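Local coordinates for protein putative fructose-bisphosphate aldolase (Coccidioides immitis, PDB 3PM6) that is a putative class II aldolase, a zinc-binding enzyme of the TIM-barrel type, at residues 149-157 with 167-177; 95-105 with 136-145. All blocks are in the same frame, centred on the assembly; numbering follows the deposited sequence.

Contact 1: 149-157 with 167-177; sequences AEPGRIEGG and LEGVLTTPEES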
ATOM      1  N   ALA A 149     -10.480  23.352  -6.510  1.00 15.99           N
ATOM      2  CA  ALA A 149      -9.574  24.470  -6.435  1.00 16.03           C
ATOM      3  C   ALA A 149      -9.848  25.280  -5.187  1.00 15.68           C
ATOM      4  O   ALA A 149     -10.887  25.108  -4.538  1.00 15.77           O
ATOM      5  CB  ALA A 149      -9.700  25.335  -7.682  1.00 15.94           C
ATOM      6  N   GLU A 150      -8.878  26.113  -4.828  1.00 16.12           N
ATOM      7  CA  GLU A 150      -8.963  26.937  -3.612  1.00 16.20           C
ATOM      8  C   GLU A 150      -9.004  28.432  -3.923  1.00 16.71           C
ATOM      9  O   GLU A 150      -7.961  29.069  -4.177  1.00 16.75           O
ATOM     10  CB  GLU A 150      -7.777  26.649  -2.701  1.00 15.68           C
ATOM     11  CG  GLU A 150      -7.825  27.367  -1.358  1.00 15.64           C
ATOM     12  CD  GLU A 150      -6.743  26.838  -0.403  1.00 16.59           C
ATOM     13  OE1 GLU A 150      -6.585  25.613  -0.281  1.00 15.79           O
ATOM     14  OE2 GLU A 150      -6.075  27.646   0.244  1.00 14.92           O
ATOM     15  N   PRO A 151     -10.198  29.028  -3.857  1.00 17.73           N
ATOM     16  CA  PRO A 151     -10.327  30.458  -4.192  1.00 17.91           C
ATOM     17  C   PRO A 151      -9.950  31.296  -2.990  1.00 17.76           C
ATOM     18  O   PRO A 151     -10.771  32.070  -2.482  1.00 18.13           O
ATOM     19  CB  PRO A 151     -11.818  30.608  -4.489  1.00 17.84           C
ATOM     20  CG  PRO A 151     -12.476  29.532  -3.710  1.00 17.44           C
ATOM     21  CD  PRO A 151     -11.473  28.447  -3.422  1.00 17.54           C
ATOM     22  N   GLY A 152      -8.712  31.153  -2.537  1.00 17.55           N
ATOM     23  CA  GLY A 152      -8.247  31.930  -1.376  1.00 17.35           C
ATOM     24  C   GLY A 152      -6.957  31.306  -0.933  1.00 16.71           C
ATOM     25  O   GLY A 152      -6.330  30.618  -1.734  1.00 17.25           O
ATOM     26  N   ARG A 153      -6.551  31.551   0.309  1.00 15.35           N
ATOM     27  CA  ARG A 153      -5.363  30.911   0.880  1.00 14.41           C
ATOM     28  C   ARG A 153      -5.575  30.542   2.350  1.00 14.36           C
ATOM     29  O   ARG A 153      -5.548  31.410   3.230  1.00 13.36           O
ATOM     30  CB  ARG A 153      -4.125  31.801   0.759  1.00 13.68           C
ATOM     31  CG  ARG A 153      -2.818  31.030   1.031  1.00 12.63           C
ATOM     32  CD  ARG A 153      -1.626  31.982   0.936  1.00 15.66           C
ATOM     33  NE  ARG A 153      -1.553  32.495  -0.433  1.00 16.57           N
ATOM     34  CZ  ARG A 153      -1.280  33.755  -0.761  1.00 18.85           C
ATOM     35  NH1 ARG A 153      -1.047  34.677   0.185  1.00 17.09           N
ATOM     36  NH2 ARG A 153      -1.229  34.088  -2.049  1.00 18.14           N
ATOM     37  N   ILE A 154      -5.799  29.247   2.574  1.00 14.18           N
ATOM     38  CA  ILE A 154      -5.767  28.641   3.884  1.00 14.13           C
ATOM     39  C   ILE A 154      -4.321  28.623   4.370  1.00 14.88           C
ATOM     40  O   ILE A 154      -3.385  28.256   3.627  1.00 15.45           O
ATOM     41  CB  ILE A 154      -6.428  27.206   3.857  1.00 14.08           C
ATOM     42  CG1 ILE A 154      -7.888  27.313   3.392  1.00 13.39           C
ATOM     43  CG2 ILE A 154      -6.399  26.576   5.251  1.00 13.77           C
ATOM     44  CD1 ILE A 154      -8.526  25.982   2.957  1.00 13.50           C
ATOM     45  N   GLU A 155      -4.121  29.047   5.612  1.00 15.05           N
ATOM     46  CA  GLU A 155      -2.789  29.065   6.191  1.00 15.53           C
ATOM     47  C   GLU A 155      -2.438  27.748   6.852  1.00 15.47           C
ATOM     48  O   GLU A 155      -3.309  26.978   7.239  1.00 14.05           O
ATOM     49  CB  GLU A 155      -2.685  30.195   7.216  1.00 16.17           C
ATOM     50  CG  GLU A 155      -2.780  31.579   6.575  1.00 17.44           C
ATOM     51  CD  GLU A 155      -2.578  32.702   7.579  1.00 21.26           C
ATOM     52  OE1 GLU A 155      -3.594  33.204   8.104  1.00 21.76           O
ATOM     53  OE2 GLU A 155      -1.408  33.073   7.840  1.00 20.20           O
ATOM     54  N   GLY A 156      -1.153  27.500   7.012  1.00 16.50           N
ATOM     55  CA  GLY A 156      -0.708  26.335   7.799  1.00 17.29           C
ATOM     56  C   GLY A 156      -0.141  25.228   6.917  1.00 18.16           C
ATOM     57  O   GLY A 156      -0.221  25.275   5.689  1.00 15.67           O
ATOM     58  N   GLY A 157       0.461  24.247   7.579  1.00 19.56           N
ATOM     59  CA  GLY A 157       1.050  23.117   6.886  1.00 21.97           C
ATOM     60  C   GLY A 157       0.639  21.847   7.607  1.00 22.96           C
ATOM     61  O   GLY A 157       0.157  21.893   8.755  1.00 22.45           O
ATOM     62  N   LEU A 167       3.584  33.816   3.810  1.00 27.14           N
ATOM     63  CA  LEU A 167       2.362  34.109   3.026  1.00 26.92           C
ATOM     64  C   LEU A 167       1.231  34.495   3.958  1.00 26.85           C
ATOM     65  O   LEU A 167       1.074  33.895   5.041  1.00 27.44           O
ATOM     66  CB  LEU A 167       1.919  32.917   2.140  1.00 25.06           C
ATOM     67  CG  LEU A 167       2.846  32.421   1.024  1.00 24.72           C
ATOM     68  CD1 LEU A 167       2.253  31.208   0.336  1.00 23.02           C
ATOM     69  CD2 LEU A 167       3.170  33.524  -0.008  1.00 24.72           C
ATOM     70  N   GLU A 168       0.438  35.472   3.529  1.00 26.38           N
ATOM     71  CA  GLU A 168      -0.729  35.928   4.311  1.00 26.78           C
ATOM     72  C   GLU A 168      -1.950  35.051   4.010  1.00 24.93           C
ATOM     73  O   GLU A 168      -2.084  34.487   2.918  1.00 24.83           O
ATOM     74  CB  GLU A 168      -1.089  37.385   3.967  1.00 27.60           C
ATOM     75  CG  GLU A 168      -0.114  38.455   4.478  1.00 32.58           C
ATOM     76  CD  GLU A 168      -0.474  39.855   3.952  1.00 37.27           C
ATOM     77  OE1 GLU A 168      -1.661  40.078   3.601  1.00 36.39           O
ATOM     78  OE2 GLU A 168       0.436  40.724   3.874  1.00 40.84           O
ATOM     79  N   GLY A 169      -2.829  34.935   4.987  1.00 23.97           N
ATOM     80  CA  GLY A 169      -4.136  34.346   4.786  1.00 22.88           C
ATOM     81  C   GLY A 169      -4.929  35.200   3.827  1.00 22.44           C
ATOM     82  O   GLY A 169      -4.819  36.435   3.859  1.00 22.28           O
ATOM     83  N   VAL A 170      -5.649  34.534   2.930  1.00 21.77           N
ATOM     84  CA  VAL A 170      -6.630  35.191   2.043  1.00 22.09           C
ATOM     85  C   VAL A 170      -7.976  34.464   2.184  1.00 21.91           C
ATOM     86  O   VAL A 170      -8.147  33.311   1.725  1.00 20.66           O
ATOM     87  CB  VAL A 170      -6.204  35.250   0.533  1.00 22.10           C
ATOM     88  CG1 VAL A 170      -7.275  35.987  -0.326  1.00 21.36           C
ATOM     89  CG2 VAL A 170      -4.844  35.922   0.340  1.00 23.35           C
ATOM     90  N   LEU A 171      -8.917  35.163   2.824  1.00 22.01           N
ATOM     91  CA  LEU A 171     -10.311  34.754   2.948  1.00 22.30           C
ATOM     92  C   LEU A 171     -11.098  34.779   1.650  1.00 22.34           C
ATOM     93  O   LEU A 171     -10.968  35.693   0.832  1.00 22.40           O
ATOM     94  CB  LEU A 171     -11.024  35.618   4.005  1.00 23.13           C
ATOM     95  CG  LEU A 171     -10.467  35.525   5.431  1.00 25.58           C
ATOM     96  CD1 LEU A 171     -11.273  36.438   6.398  1.00 27.70           C
ATOM     97  CD2 LEU A 171     -10.447  34.058   5.940  1.00 26.74           C
ATOM     98  N   THR A 172     -11.965  33.794   1.472  1.00 22.33           N
ATOM     99  CA  THR A 172     -12.673  33.661   0.201  1.00 22.29           C
ATOM    100  C   THR A 172     -13.910  34.549   0.149  1.00 22.80           C
ATOM    101  O   THR A 172     -14.701  34.545   1.077  1.00 22.30           O
ATOM    102  CB  THR A 172     -13.102  32.198  -0.029  1.00 22.13           C
ATOM    103  OG1 THR A 172     -11.934  31.364  -0.149  1.00 22.06           O
ATOM    104  CG2 THR A 172     -13.917  32.091  -1.271  1.00 20.54           C
ATOM    105  N   THR A 173     -14.075  35.291  -0.951  1.00 23.58           N
ATOM    106  CA  THR A 173     -15.282  36.069  -1.183  1.00 24.59           C
ATOM    107  C   THR A 173     -16.149  35.361  -2.205  1.00 25.13           C
ATOM    108  O   THR A 173     -15.653  34.525  -2.965  1.00 25.39           O
ATOM    109  CB  THR A 173     -14.952  37.497  -1.709  1.00 25.30           C
ATOM    110  OG1 THR A 173     -14.203  37.403  -2.939  1.00 24.79           O
ATOM    111  CG2 THR A 173     -14.133  38.276  -0.657  1.00 25.08           C
ATOM    112  N   PRO A 174     -17.459  35.692  -2.238  1.00 26.40           N
ATOM    113  CA  PRO A 174     -18.294  35.219  -3.341  1.00 26.69           C
ATOM    114  C   PRO A 174     -17.724  35.605  -4.700  1.00 26.51           C
ATOM    115  O   PRO A 174     -17.823  34.825  -5.634  1.00 25.50           O
ATOM    116  CB  PRO A 174     -19.643  35.941  -3.109  1.00 27.27           C
ATOM    117  CG  PRO A 174     -19.684  36.150  -1.667  1.00 27.45           C
ATOM    118  CD  PRO A 174     -18.258  36.418  -1.229  1.00 26.55           C
ATOM    119  N   GLU A 175     -17.126  36.791  -4.811  1.00 27.29           N
ATOM    120  CA  GLU A 175     -16.650  37.229  -6.123  1.00 28.15           C
ATOM    121  C   GLU A 175     -15.453  36.382  -6.601  1.00 27.59           C
ATOM    122  O   GLU A 175     -15.446  35.929  -7.755  1.00 27.33           O
ATOM    123  CB  GLU A 175     -16.379  38.747  -6.183  1.00 29.11           C
ATOM    124  N   GLU A 176     -14.478  36.118  -5.726  1.00 27.29           N
ATOM    125  CA  GLU A 176     -13.340  35.263  -6.132  1.00 26.83           C
ATOM    126  C   GLU A 176     -13.876  33.852  -6.433  1.00 26.55           C
ATOM    127  O   GLU A 176     -13.443  33.224  -7.396  1.00 26.53           O
ATOM    128  CB  GLU A 176     -12.147  35.276  -5.141  1.00 26.82           C
ATOM    129  CG  GLU A 176     -10.957  34.290  -5.500  1.00 25.69           C
ATOM    130  CD  GLU A 176      -9.690  34.465  -4.654  1.00 25.34           C
ATOM    131  OE1 GLU A 176      -9.687  35.292  -3.721  1.00 27.25           O
ATOM    132  OE2 GLU A 176      -8.669  33.783  -4.931  1.00 23.93           O
ATOM    133  N   SER A 177     -14.875  33.403  -5.669  1.00 27.06           N
ATOM    134  CA  SER A 177     -15.525  32.101  -5.915  1.00 26.80           C
ATOM    135  C   SER A 177     -16.116  32.003  -7.315  1.00 27.40           C
ATOM    136  O   SER A 177     -15.845  31.036  -8.045  1.00 26.45           O
ATOM    137  CB  SER A 177     -16.611  31.835  -4.884  1.00 27.18           C
ATOM    138  OG  SER A 177     -16.066  31.747  -3.583  1.00 28.59           O
TER
HETATM  139  O   HOH W   1       0.611  31.927   6.775  1.00 19.64           O
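Arg153 and Val170 form a single antiparallel bridge that fastens together two arms of one long loop, the connection from barrel strand 146-149 to helix 174-181. Both backbone bonds of this hydrogen-bonded pair are present: Arg153 N reaches Val170 O at 2.8 Å, and Val170 N returns to Arg153 O at 3.1 Å. Just before the bridge, the CA of Gly152 passes 3.4 Å from Val170 O, a close approach made where there is no side chain to intervene.

The Arg153 side chain continues the attachment. Its CG stands opposite the backbone N (chi1 -166°), and a bend at chi3 turns the guanidinium so that NH1 meets a lone pair of Glu168 O, in the carbonyl plane, at 2.9 Å. Leu167 CD1 covers one face of the group and Val170 CG2 the other, the latter displaced toward the rim. NE and NH2 are held in turn by the carbonyls of Ser122 and Phe124, so all three nitrogens are engaged and the rotation of the group is fixed.

In TIM barrels, loops that leave the C-terminal ends of the strands surround the active site. Here Glu155 pairs through its backbone with His196, a zinc ligand, while a water lies 2.6 Å from Glu155 OE2 and also close to Leu167 O.

At the other end Pro151 is the centre of an inverse gamma turn, and Pro151 O receives Thr172 OG1 at 2.7 Å, the hydroxyl coming from 58° above the carbonyl plane. Thr172 OG1 in turn accepts from Ala191 N. Glu176 lays its CG 3.9 Å from Pro151 CB, and its backbone N is capped by the side chain of Thr173, the N-cap residue of helix 174-181.

Contact 2: 95-105 with 136-145; sequences PEIIKRAADLS and LVAYCNARGI
Leu136 packs its two methyls against Pro95, Ile98 and Lys99 where helix 95-103 meets the end of helix 126-141. Its CD1 lies 4.0 Å from both Pro95 CB and Ile98 CD1, the isoleucine crossing the leucine at about a right angle. Deeper along the seam, Ile98 CG2 touches Cys140 SG at 3.8 Å, and Ala102 CB meets Ile145 CD1 at 3.7 Å. On this tight side Ile98 and Leu136 rest on Val119, and Cys140 and Ile145 on Ile117, both of barrel strand 116-119.

The helices are neighbouring outer helices of a TIM barrel: each follows its own parallel strand, and the axes of segments 95-103 and 136-141 approach to 9.8 Å and are nearly parallel, 11° apart. A Schellman motif with Gly144 as C-prime residue ends the second helix and turns Ile145 back under Ala102.

Toward solvent the contact is polar and built round Tyr139. A chi1 of -166° swings its ring across to helix 95-103, where Lys99 CG sits over its centre and the ammonium makes an off-centre cation-pi contact. Arg143 NH1 lies over the opposite face while bonding to Tyr139 O, and Ala102 CB comes in at the edge. Tyr139 OH donates to the syn lone pair of Asp103 OD1 at 2.6 Å; a longer salt bridge, 3.4 Å, links that oxygen to Arg143 NE.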
ATOM      1  N   PRO A  95       2.112  22.417 -10.790  1.00 22.86           N
ATOM      2  CA  PRO A  95       1.560  22.047 -12.099  1.00 23.30           C
ATOM      3  C   PRO A  95       2.157  20.746 -12.696  1.00 24.36           C
ATOM      4  O   PRO A  95       1.414  19.900 -13.238  1.00 24.60           O
ATOM      5  CB  PRO A  95       1.903  23.270 -12.962  1.00 24.16           C
ATOM      6  CG  PRO A  95       1.815  24.392 -11.984  1.00 22.95           C
ATOM      7  CD  PRO A  95       2.414  23.859 -10.715  1.00 22.85           C
ATOM      8  N   GLU A  96       3.472  20.573 -12.564  1.00 24.98           N
ATOM      9  CA  GLU A  96       4.162  19.382 -13.071  1.00 25.55           C
ATOM     10  C   GLU A  96       3.664  18.091 -12.423  1.00 25.30           C
ATOM     11  O   GLU A  96       3.458  17.073 -13.090  1.00 25.47           O
ATOM     12  CB  GLU A  96       5.687  19.510 -12.898  1.00 25.75           C
ATOM     13  N   ILE A  97       3.445  18.129 -11.119  1.00 25.05           N
ATOM     14  CA  ILE A  97       2.950  16.945 -10.415  1.00 23.99           C
ATOM     15  C   ILE A  97       1.500  16.614 -10.771  1.00 22.80           C
ATOM     16  O   ILE A  97       1.082  15.458 -10.753  1.00 22.51           O
ATOM     17  CB  ILE A  97       3.099  17.111  -8.896  1.00 24.61           C
ATOM     18  CG1 ILE A  97       4.536  16.760  -8.496  1.00 26.96           C
ATOM     19  CG2 ILE A  97       2.202  16.142  -8.170  1.00 22.85           C
ATOM     20  CD1 ILE A  97       5.577  17.802  -8.811  1.00 31.53           C
ATOM     21  N   ILE A  98       0.725  17.642 -11.061  1.00 22.15           N
ATOM     22  CA  ILE A  98      -0.684  17.455 -11.392  1.00 21.39           C
ATOM     23  C   ILE A  98      -0.770  16.695 -12.731  1.00 21.98           C
ATOM     24  O   ILE A  98      -1.475  15.687 -12.851  1.00 22.18           O
ATOM     25  CB  ILE A  98      -1.405  18.830 -11.387  1.00 20.64           C
ATOM     26  CG1 ILE A  98      -1.553  19.295  -9.925  1.00 18.22           C
ATOM     27  CG2 ILE A  98      -2.772  18.780 -12.096  1.00 21.10           C
ATOM     28  CD1 ILE A  98      -2.021  20.734  -9.739  1.00 13.66           C
ATOM     29  N   LYS A  99      -0.014  17.152 -13.716  1.00 22.41           N
ATOM     30  CA  LYS A  99      -0.009  16.503 -15.028  1.00 23.76           C
ATOM     31  C   LYS A  99       0.523  15.089 -14.884  1.00 24.09           C
ATOM     32  O   LYS A  99      -0.004  14.179 -15.492  1.00 23.60           O
ATOM     33  CB  LYS A  99       0.871  17.262 -15.996  1.00 23.56           C
ATOM     34  CG  LYS A  99       0.423  18.630 -16.239  1.00 25.06           C
ATOM     35  CD  LYS A  99       1.654  19.439 -16.629  1.00 30.21           C
ATOM     36  CE  LYS A  99       1.235  20.795 -17.055  1.00 31.73           C
ATOM     37  NZ  LYS A  99       0.315  20.648 -18.200  1.00 32.18           N
ATOM     38  N   ARG A 100       1.547  14.905 -14.053  1.00 24.49           N
ATOM     39  CA  ARG A 100       2.103  13.576 -13.853  1.00 25.74           C
ATOM     40  C   ARG A 100       1.045  12.648 -13.236  1.00 25.41           C
ATOM     41  O   ARG A 100       0.855  11.494 -13.681  1.00 25.94           O
ATOM     42  CB  ARG A 100       3.354  13.642 -12.982  1.00 26.02           C
ATOM     43  CG  ARG A 100       4.028  12.275 -12.751  1.00 29.93           C
ATOM     44  CD  ARG A 100       5.070  12.314 -11.609  1.00 32.50           C
ATOM     45  NE  ARG A 100       5.614  10.978 -11.358  1.00 35.49           N
ATOM     46  CZ  ARG A 100       6.681  10.716 -10.603  1.00 38.10           C
ATOM     47  NH1 ARG A 100       7.090   9.469 -10.455  1.00 39.90           N
ATOM     48  NH2 ARG A 100       7.353  11.697 -10.005  1.00 40.90           N
ATOM     49  N   ALA A 101       0.333  13.153 -12.233  1.00 23.86           N
ATOM     50  CA  ALA A 101      -0.784  12.378 -11.656  1.00 22.76           C
ATOM     51  C   ALA A 101      -1.910  12.128 -12.676  1.00 22.12           C
ATOM     52  O   ALA A 101      -2.463  11.045 -12.730  1.00 22.45           O
ATOM     53  CB  ALA A 101      -1.325  13.058 -10.409  1.00 21.73           C
ATOM     54  N   ALA A 102      -2.253  13.141 -13.458  1.00 22.45           N
ATOM     55  CA  ALA A 102      -3.375  13.065 -14.395  1.00 22.69           C
ATOM     56  C   ALA A 102      -3.085  12.082 -15.555  1.00 24.32           C
ATOM     57  O   ALA A 102      -4.008  11.457 -16.079  1.00 22.71           O
ATOM     58  CB  ALA A 102      -3.719  14.448 -14.935  1.00 22.10           C
ATOM     59  N   ASP A 103      -1.796  11.958 -15.916  1.00 25.93           N
ATOM     60  CA  ASP A 103      -1.305  10.998 -16.909  1.00 28.59           C
ATOM     61  C   ASP A 103      -1.432   9.535 -16.437  1.00 30.10           C
ATOM     62  O   ASP A 103      -1.449   8.613 -17.257  1.00 30.79           O
ATOM     63  CB  ASP A 103       0.152  11.306 -17.287  1.00 28.61           C
ATOM     64  CG  ASP A 103       0.307  12.619 -18.065  1.00 29.03           C
ATOM     65  OD1 ASP A 103      -0.683  13.175 -18.586  1.00 29.72           O
ATOM     66  OD2 ASP A 103       1.445  13.107 -18.159  1.00 31.69           O
ATOM     67  N   LEU A 104      -1.535   9.309 -15.133  1.00 30.61           N
ATOM     68  CA  LEU A 104      -1.723   7.957 -14.616  1.00 31.94           C
ATOM     69  C   LEU A 104      -2.994   7.242 -15.118  1.00 33.50           C
ATOM     70  O   LEU A 104      -3.031   6.009 -15.163  1.00 33.75           O
ATOM     71  CB  LEU A 104      -1.684   7.945 -13.088  1.00 31.26           C
ATOM     72  CG  LEU A 104      -0.311   8.191 -12.449  1.00 30.94           C
ATOM     73  CD1 LEU A 104      -0.423   8.398 -10.932  1.00 29.21           C
ATOM     74  CD2 LEU A 104       0.647   7.048 -12.769  1.00 31.35           C
ATOM     75  N   SER A 105      -4.024   8.011 -15.482  1.00 35.32           N
ATOM     76  CA  SER A 105      -5.260   7.468 -16.070  1.00 36.95           C
ATOM     77  C   SER A 105      -5.358   7.710 -17.574  1.00 38.44           C
ATOM     78  O   SER A 105      -4.708   7.016 -18.361  1.00 39.74           O
ATOM     79  CB  SER A 105      -6.505   8.029 -15.371  1.00 37.42           C
ATOM     80  OG  SER A 105      -6.326   9.364 -14.914  1.00 37.08           O
ATOM     81  N   LEU A 136      -4.884  23.886 -15.830  1.00 24.81           N
ATOM     82  CA  LEU A 136      -4.741  22.570 -15.258  1.00 23.73           C
ATOM     83  C   LEU A 136      -6.055  21.802 -15.196  1.00 23.76           C
ATOM     84  O   LEU A 136      -6.056  20.567 -15.285  1.00 24.03           O
ATOM     85  CB  LEU A 136      -4.040  22.611 -13.883  1.00 22.97           C
ATOM     86  CG  LEU A 136      -2.572  23.022 -13.980  1.00 22.11           C
ATOM     87  CD1 LEU A 136      -2.073  23.504 -12.615  1.00 19.96           C
ATOM     88  CD2 LEU A 136      -1.680  21.930 -14.557  1.00 19.71           C
ATOM     89  N   VAL A 137      -7.162  22.519 -15.013  1.00 23.98           N
ATOM     90  CA  VAL A 137      -8.476  21.916 -15.071  1.00 24.57           C
ATOM     91  C   VAL A 137      -8.705  21.326 -16.473  1.00 25.88           C
ATOM     92  O   VAL A 137      -9.221  20.207 -16.613  1.00 26.14           O
ATOM     93  CB  VAL A 137      -9.576  22.948 -14.742  1.00 24.96           C
ATOM     94  CG1 VAL A 137     -10.944  22.468 -15.235  1.00 24.28           C
ATOM     95  CG2 VAL A 137      -9.588  23.247 -13.225  1.00 24.68           C
ATOM     96  N   ALA A 138      -8.318  22.074 -17.507  1.00 25.89           N
ATOM     97  CA  ALA A 138      -8.434  21.583 -18.887  1.00 26.59           C
ATOM     98  C   ALA A 138      -7.674  20.265 -19.034  1.00 26.21           C
ATOM     99  O   ALA A 138      -8.209  19.269 -19.534  1.00 26.27           O
ATOM    100  CB  ALA A 138      -7.894  22.644 -19.891  1.00 27.48           C
ATOM    101  N   TYR A 139      -6.435  20.254 -18.538  1.00 25.31           N
ATOM    102  CA  TYR A 139      -5.588  19.081 -18.645  1.00 24.21           C
ATOM    103  C   TYR A 139      -6.186  17.858 -17.931  1.00 23.35           C
ATOM    104  O   TYR A 139      -6.147  16.737 -18.456  1.00 23.60           O
ATOM    105  CB  TYR A 139      -4.193  19.408 -18.116  1.00 24.55           C
ATOM    106  CG  TYR A 139      -3.132  18.402 -18.480  1.00 25.08           C
ATOM    107  CD1 TYR A 139      -2.257  18.625 -19.577  1.00 25.55           C
ATOM    108  CD2 TYR A 139      -2.986  17.227 -17.733  1.00 20.72           C
ATOM    109  CE1 TYR A 139      -1.252  17.666 -19.910  1.00 26.09           C
ATOM    110  CE2 TYR A 139      -2.000  16.276 -18.042  1.00 22.67           C
ATOM    111  CZ  TYR A 139      -1.131  16.498 -19.128  1.00 25.98           C
ATOM    112  OH  TYR A 139      -0.168  15.538 -19.411  1.00 27.49           O
ATOM    113  N   CYS A 140      -6.730  18.070 -16.738  1.00 21.59           N
ATOM    114  CA  CYS A 140      -7.370  17.001 -15.984  1.00 20.28           C
ATOM    115  C   CYS A 140      -8.674  16.515 -16.662  1.00 21.24           C
ATOM    116  O   CYS A 140      -8.960  15.318 -16.726  1.00 20.35           O
ATOM    117  CB  CYS A 140      -7.675  17.495 -14.563  1.00 19.15           C
ATOM    118  SG  CYS A 140      -6.208  17.807 -13.532  1.00 18.56           S
ATOM    119  N   ASN A 141      -9.495  17.467 -17.090  1.00 22.69           N
ATOM    120  CA  ASN A 141     -10.780  17.170 -17.713  1.00 24.44           C
ATOM    121  C   ASN A 141     -10.596  16.317 -18.989  1.00 25.26           C
ATOM    122  O   ASN A 141     -11.273  15.299 -19.165  1.00 25.30           O
ATOM    123  CB  ASN A 141     -11.510  18.468 -18.058  1.00 24.79           C
ATOM    124  CG  ASN A 141     -12.128  19.145 -16.845  1.00 25.67           C
ATOM    125  OD1 ASN A 141     -11.995  18.676 -15.702  1.00 27.38           O
ATOM    126  ND2 ASN A 141     -12.829  20.260 -17.090  1.00 25.70           N
ATOM    127  N   ALA A 142      -9.654  16.719 -19.839  1.00 25.91           N
ATOM    128  CA  ALA A 142      -9.244  15.917 -21.014  1.00 26.91           C
ATOM    129  C   ALA A 142      -9.035  14.446 -20.674  1.00 27.28           C
ATOM    130  O   ALA A 142      -9.174  13.601 -21.551  1.00 26.54           O
ATOM    131  CB  ALA A 142      -7.980  16.478 -21.648  1.00 26.40           C
ATOM    132  N   ARG A 143      -8.730  14.149 -19.397  1.00 25.92           N
ATOM    133  CA  ARG A 143      -8.378  12.799 -19.020  1.00 25.61           C
ATOM    134  C   ARG A 143      -9.419  12.127 -18.127  1.00 25.33           C
ATOM    135  O   ARG A 143      -9.144  11.074 -17.504  1.00 25.07           O
ATOM    136  CB  ARG A 143      -6.974  12.773 -18.411  1.00 25.98           C
ATOM    137  CG  ARG A 143      -5.886  13.090 -19.459  1.00 28.21           C
ATOM    138  CD  ARG A 143      -4.671  13.820 -18.896  1.00 30.21           C
ATOM    139  NE  ARG A 143      -3.716  14.014 -19.981  1.00 30.28           N
ATOM    140  CZ  ARG A 143      -3.740  15.015 -20.863  1.00 31.90           C
ATOM    141  NH1 ARG A 143      -4.649  15.975 -20.780  1.00 31.63           N
ATOM    142  NH2 ARG A 143      -2.844  15.047 -21.852  1.00 33.23           N
ATOM    143  N   GLY A 144     -10.608  12.720 -18.087  1.00 23.96           N
ATOM    144  CA  GLY A 144     -11.708  12.182 -17.297  1.00 23.96           C
ATOM    145  C   GLY A 144     -11.716  12.579 -15.823  1.00 23.07           C
ATOM    146  O   GLY A 144     -12.497  12.039 -15.042  1.00 23.19           O
ATOM    147  N   ILE A 145     -10.879  13.549 -15.448  1.00 21.67           N
ATOM    148  CA  ILE A 145     -10.598  13.800 -14.026  1.00 19.83           C
ATOM    149  C   ILE A 145     -11.306  15.057 -13.497  1.00 18.77           C
ATOM    150  O   ILE A 145     -11.174  16.118 -14.071  1.00 17.99           O
ATOM    151  CB  ILE A 145      -9.071  13.872 -13.807  1.00 19.67           C
ATOM    152  CG1 ILE A 145      -8.423  12.527 -14.205  1.00 19.38           C
ATOM    153  CG2 ILE A 145      -8.732  14.294 -12.361  1.00 18.16           C
ATOM    154  CD1 ILE A 145      -6.863  12.562 -14.230  1.00 18.61           C
TER

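Overall arrangement
Contacts 1 and 2 follow one another along the chain: 136-145 leads directly into strand 146-149, where 149-157 starts. Their centres lie 23 Å apart; they are linked only through residues 146-148 of the strand and do not otherwise touch. Contact 2 joins two outer helices of the barrel, whereas contact 1 braces a loop beyond the strand. The zinc ion, held by His91, His196 and His227, is nearer to the loop: the Glu155 side chain is about 11 Å away, against about 14 Å for Ile98 of contact 2. Ile154 touches His196 and His227, while helix 95-103 follows strand 85-92, which carries His91.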